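Arginyl-tRNA synthetase, putative (Plasmodium falciparum, PDB 5JLD) probably attaches L-arginine to its cognate tRNA at the expense of ATP, as a class I aminoacyl-tRNA synthetase. Local coordinates at residues V497-T508 and N563-S572. Numbering follows the deposited sequence.
Sequences VEDISKDELSLT and NEKSRLLLCS
S566 holds its OG trans to its backbone N (chi1 177°), and N563 swings its amide to a similar side (chi1 -153°); this presents the N563 amide, just ahead of the helix, and the S566 hydroxyl in its first turn to the backbone of S506. S506 N points its N-H almost straight into S566 OG at 2.8 Å. From the same helix side, S506 O accepts N563 ND2 at 2.9 Å through a more bent bond, on a carbonyl lone pair and near the N563 amide plane. The two bonds grip S506 by its backbone, and L505 CA comes within 4.4 Å of S566 CA. A water extends the polar patch, taking the backbone N-H of S566 and lying within hydrogen-bonding distance of E504 OE1 and N563 OD1. E504, bent at chi2, passes its carboxylate slantwise across the aliphatic part of K565, with E504 OE2 3.7 Å from K565 CD but 4.5 Å from K565 NZ, beyond a salt bridge.

The example illustrates how the helical DALR anticodon-binding domain packs the loop joining helices 476-492 and 510-520 onto the start of helix 564-584. Beyond the polar turn the contact becomes apolar: L569 CD1 touches I500 CG2 at 3.9 Å while L569 CD2 reaches K502 CA. The I500 side chain crosses that of L568 at about a right angle, with I500 CD1 3.9 Å from L568 CD2, and F490 touches both V497 and L568. L507 CD2 meets L570 CD1 at 3.8 Å; the backbone N of L507 hydrogen-bonds to E103 OE2, and D503 forms a salt bridge with K107.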
loop_
_atom_site.group_PDB
_atom_site.type_symbol
_atom_site.label_atom_id
_atom_site.label_comp_id
_atom_site.label_asym_id
_atom_site.label_seq_id
_atom_site.Cartn_x
_atom_site.Cartn_y
_atom_site.Cartn_z
ATOM N N VAL A 497 -26.813 19.950 4.704
ATOM C CA VAL A 497 -26.329 18.829 5.505
ATOM C C VAL A 497 -25.741 19.324 6.831
ATOM O O VAL A 497 -25.683 18.584 7.814
ATOM C CB VAL A 497 -25.269 17.994 4.733
ATOM C CG1 VAL A 497 -23.977 18.787 4.534
ATOM C CG2 VAL A 497 -24.987 16.681 5.450
ATOM N N GLU A 498 -25.337 20.590 6.858
ATOM C CA GLU A 498 -24.666 21.164 8.019
ATOM C C GLU A 498 -25.645 21.800 9.004
ATOM O O GLU A 498 -25.235 22.442 9.970
ATOM C CB GLU A 498 -23.627 22.194 7.565
ATOM C CG GLU A 498 -23.966 22.878 6.246
ATOM C CD GLU A 498 -22.750 23.507 5.584
ATOM O OE1 GLU A 498 -21.800 23.881 6.306
ATOM O OE2 GLU A 498 -22.743 23.625 4.340
ATOM N N ASP A 499 -26.940 21.627 8.756
ATOM C CA ASP A 499 -27.956 22.058 9.713
ATOM C C ASP A 499 -28.347 20.878 10.598
ATOM O O ASP A 499 -28.979 21.040 11.645
ATOM C CB ASP A 499 -29.176 22.622 8.991
ATOM C CG ASP A 499 -28.860 23.895 8.235
ATOM O OD1 ASP A 499 -27.661 24.149 7.975
ATOM O OD2 ASP A 499 -29.805 24.644 7.911
ATOM N N ILE A 500 -27.936 19.691 10.166
ATOM C CA ILE A 500 -28.294 18.442 10.819
ATOM C C ILE A 500 -27.335 18.074 11.946
ATOM O O ILE A 500 -26.126 17.993 11.736
ATOM C CB ILE A 500 -28.306 17.280 9.804
ATOM C CG1 ILE A 500 -29.120 17.647 8.564
ATOM C CG2 ILE A 500 -28.791 15.999 10.453
ATOM C CD1 ILE A 500 -29.082 16.584 7.493
ATOM N N SER A 501 -27.876 17.816 13.130
ATOM C CA SER A 501 -27.065 17.320 14.235
ATOM C C SER A 501 -26.864 15.807 14.128
ATOM O O SER A 501 -27.715 15.096 13.576
ATOM C CB SER A 501 -27.715 17.669 15.576
ATOM O OG SER A 501 -28.690 16.711 15.932
ATOM N N LYS A 502 -25.744 15.325 14.668
ATOM C CA LYS A 502 -25.419 13.895 14.665
ATOM C C LYS A 502 -26.530 13.016 15.243
ATOM O O LYS A 502 -26.664 11.848 14.870
ATOM C CB LYS A 502 -24.132 13.627 15.454
ATOM C CG LYS A 502 -23.330 14.865 15.811
ATOM C CD LYS A 502 -22.093 14.521 16.632
ATOM C CE LYS A 502 -21.382 15.792 17.095
ATOM N NZ LYS A 502 -20.010 15.542 17.631
ATOM N N ASP A 503 -27.329 13.566 16.154
ATOM C CA ASP A 503 -28.308 12.754 16.855
ATOM C C ASP A 503 -29.546 12.448 16.000
ATOM O O ASP A 503 -30.519 11.858 16.488
ATOM C CB ASP A 503 -28.721 13.429 18.164
ATOM C CG ASP A 503 -27.676 13.266 19.265
ATOM O OD1 ASP A 503 -26.992 12.217 19.297
ATOM O OD2 ASP A 503 -27.556 14.182 20.108
ATOM N N GLU A 504 -29.514 12.845 14.728
ATOM C CA GLU A 504 -30.574 12.448 13.810
ATOM C C GLU A 504 -30.391 10.984 13.468
ATOM O O GLU A 504 -31.336 10.287 13.092
ATOM C CB GLU A 504 -30.565 13.292 12.537
ATOM C CG GLU A 504 -31.124 14.691 12.715
ATOM C CD GLU A 504 -32.629 14.709 12.861
ATOM O OE1 GLU A 504 -33.267 13.665 12.621
ATOM O OE2 GLU A 504 -33.174 15.772 13.222
ATOM N N LEU A 505 -29.160 10.521 13.634
ATOM C CA LEU A 505 -28.739 9.224 13.137
ATOM C C LEU A 505 -29.530 8.083 13.747
ATOM O O LEU A 505 -29.481 7.858 14.953
ATOM C CB LEU A 505 -27.244 9.033 13.402
ATOM C CG LEU A 505 -26.500 8.064 12.490
ATOM C CD1 LEU A 505 -26.633 8.482 11.031
ATOM C CD2 LEU A 505 -25.046 8.023 12.900
ATOM N N SER A 506 -30.264 7.370 12.899
ATOM C CA SER A 506 -31.034 6.212 13.326
ATOM C C SER A 506 -31.020 5.120 12.264
ATOM O O SER A 506 -31.587 5.264 11.170
ATOM C CB SER A 506 -32.481 6.599 13.661
ATOM O OG SER A 506 -32.508 7.741 14.492
ATOM N N LEU A 507 -30.384 4.015 12.619
ATOM C CA LEU A 507 -30.214 2.896 11.716
ATOM C C LEU A 507 -31.389 1.932 11.892
ATOM O O LEU A 507 -31.339 0.992 12.685
ATOM C CB LEU A 507 -28.869 2.225 11.983
ATOM C CG LEU A 507 -27.741 3.265 12.113
ATOM C CD1 LEU A 507 -26.412 2.625 12.432
ATOM C CD2 LEU A 507 -27.623 4.126 10.854
ATOM N N THR A 508 -32.446 2.190 11.128
ATOM C CA THR A 508 -33.727 1.528 11.304
ATOM C C THR A 508 -33.865 0.304 10.406
ATOM O O THR A 508 -34.642 -0.605 10.699
ATOM C CB THR A 508 -34.895 2.512 11.022
ATOM O OG1 THR A 508 -34.789 3.030 9.688
ATOM C CG2 THR A 508 -34.844 3.678 11.986
ATOM N N ASN A 563 -37.192 9.858 8.486
ATOM C CA ASN A 563 -35.803 9.643 8.848
ATOM C C ASN A 563 -34.830 10.149 7.766
ATOM O O ASN A 563 -33.658 9.741 7.705
ATOM C CB ASN A 563 -35.560 8.167 9.136
ATOM C CG ASN A 563 -34.410 7.953 10.097
ATOM O OD1 ASN A 563 -34.269 8.695 11.066
ATOM N ND2 ASN A 563 -33.562 6.966 9.817
ATOM N N GLU A 564 -35.332 11.053 6.933
ATOM C CA GLU A 564 -34.584 11.660 5.833
ATOM C C GLU A 564 -33.239 12.272 6.258
ATOM O O GLU A 564 -32.191 11.981 5.654
ATOM C CB GLU A 564 -35.470 12.722 5.161
ATOM C CG GLU A 564 -34.746 13.859 4.494
ATOM C CD GLU A 564 -35.683 14.726 3.677
ATOM O OE1 GLU A 564 -36.832 14.942 4.114
ATOM O OE2 GLU A 564 -35.271 15.187 2.588
ATOM N N LYS A 565 -33.260 13.105 7.299
ATOM C CA LYS A 565 -32.029 13.755 7.761
ATOM C C LYS A 565 -30.937 12.737 8.145
ATOM O O LYS A 565 -29.788 12.854 7.704
ATOM C CB LYS A 565 -32.338 14.695 8.920
ATOM C CG LYS A 565 -33.116 15.947 8.479
ATOM C CD LYS A 565 -33.482 16.829 9.662
ATOM C CE LYS A 565 -33.971 18.192 9.211
ATOM N NZ LYS A 565 -34.094 19.157 10.348
ATOM N N SER A 566 -31.298 11.722 8.927
ATOM C CA SER A 566 -30.370 10.633 9.248
ATOM C C SER A 566 -29.803 9.963 7.990
ATOM O O SER A 566 -28.599 9.707 7.911
ATOM C CB SER A 566 -31.044 9.573 10.118
ATOM O OG SER A 566 -30.153 8.497 10.367
ATOM N N ARG A 567 -30.656 9.698 7.002
ATOM C CA ARG A 567 -30.160 9.128 5.743
ATOM C C ARG A 567 -29.136 10.052 5.067
ATOM O O ARG A 567 -28.134 9.589 4.553
ATOM C CB ARG A 567 -31.307 8.828 4.782
ATOM C CG ARG A 567 -32.176 7.654 5.252
ATOM C CD ARG A 567 -33.006 7.046 4.140
ATOM N NE ARG A 567 -34.113 7.902 3.724
ATOM C CZ ARG A 567 -35.261 8.065 4.387
ATOM N NH1 ARG A 567 -35.485 7.454 5.551
ATOM N NH2 ARG A 567 -36.187 8.868 3.883
ATOM N N LEU A 568 -29.402 11.353 5.074
ATOM C CA LEU A 568 -28.493 12.317 4.474
ATOM C C LEU A 568 -27.143 12.301 5.190
ATOM O O LEU A 568 -26.083 12.358 4.562
ATOM C CB LEU A 568 -29.098 13.718 4.514
ATOM C CG LEU A 568 -28.644 14.632 3.378
ATOM C CD1 LEU A 568 -29.179 14.111 2.042
ATOM C CD2 LEU A 568 -29.100 16.065 3.632
ATOM N N LEU A 569 -27.202 12.212 6.513
ATOM C CA LEU A 569 -26.009 12.084 7.337
ATOM C C LEU A 569 -25.204 10.848 6.940
ATOM O O LEU A 569 -23.962 10.903 6.802
ATOM C CB LEU A 569 -26.398 12.022 8.816
ATOM C CG LEU A 569 -25.651 12.940 9.786
ATOM C CD1 LEU A 569 -25.523 14.345 9.222
ATOM C CD2 LEU A 569 -26.352 12.961 11.131
ATOM N N LEU A 570 -25.911 9.734 6.748
ATOM C CA LEU A 570 -25.257 8.508 6.285
ATOM C C LEU A 570 -24.586 8.730 4.933
ATOM O O LEU A 570 -23.484 8.229 4.678
ATOM C CB LEU A 570 -26.261 7.354 6.175
ATOM C CG LEU A 570 -26.196 6.339 7.314
ATOM C CD1 LEU A 570 -27.346 5.350 7.232
ATOM C CD2 LEU A 570 -24.856 5.619 7.315
ATOM N N CYS A 571 -25.272 9.470 4.068
ATOM C CA CYS A 571 -24.726 9.797 2.762
ATOM C C CYS A 571 -23.418 10.599 2.908
ATOM O O CYS A 571 -22.457 10.361 2.188
ATOM C CB CYS A 571 -25.750 10.575 1.937
ATOM S SG CYS A 571 -27.154 9.599 1.318
ATOM N N SER A 572 -23.396 11.532 3.856
ATOM C CA SER A 572 -22.246 12.412 4.087
ATOM C C SER A 572 -21.035 11.637 4.590
ATOM O O SER A 572 -19.904 11.771 4.067
ATOM C CB SER A 572 -22.629 13.506 5.091
ATOM O OG SER A 572 -21.708 14.573 5.106
HETATM O O HOH W 1 -34.008 11.625 10.491
#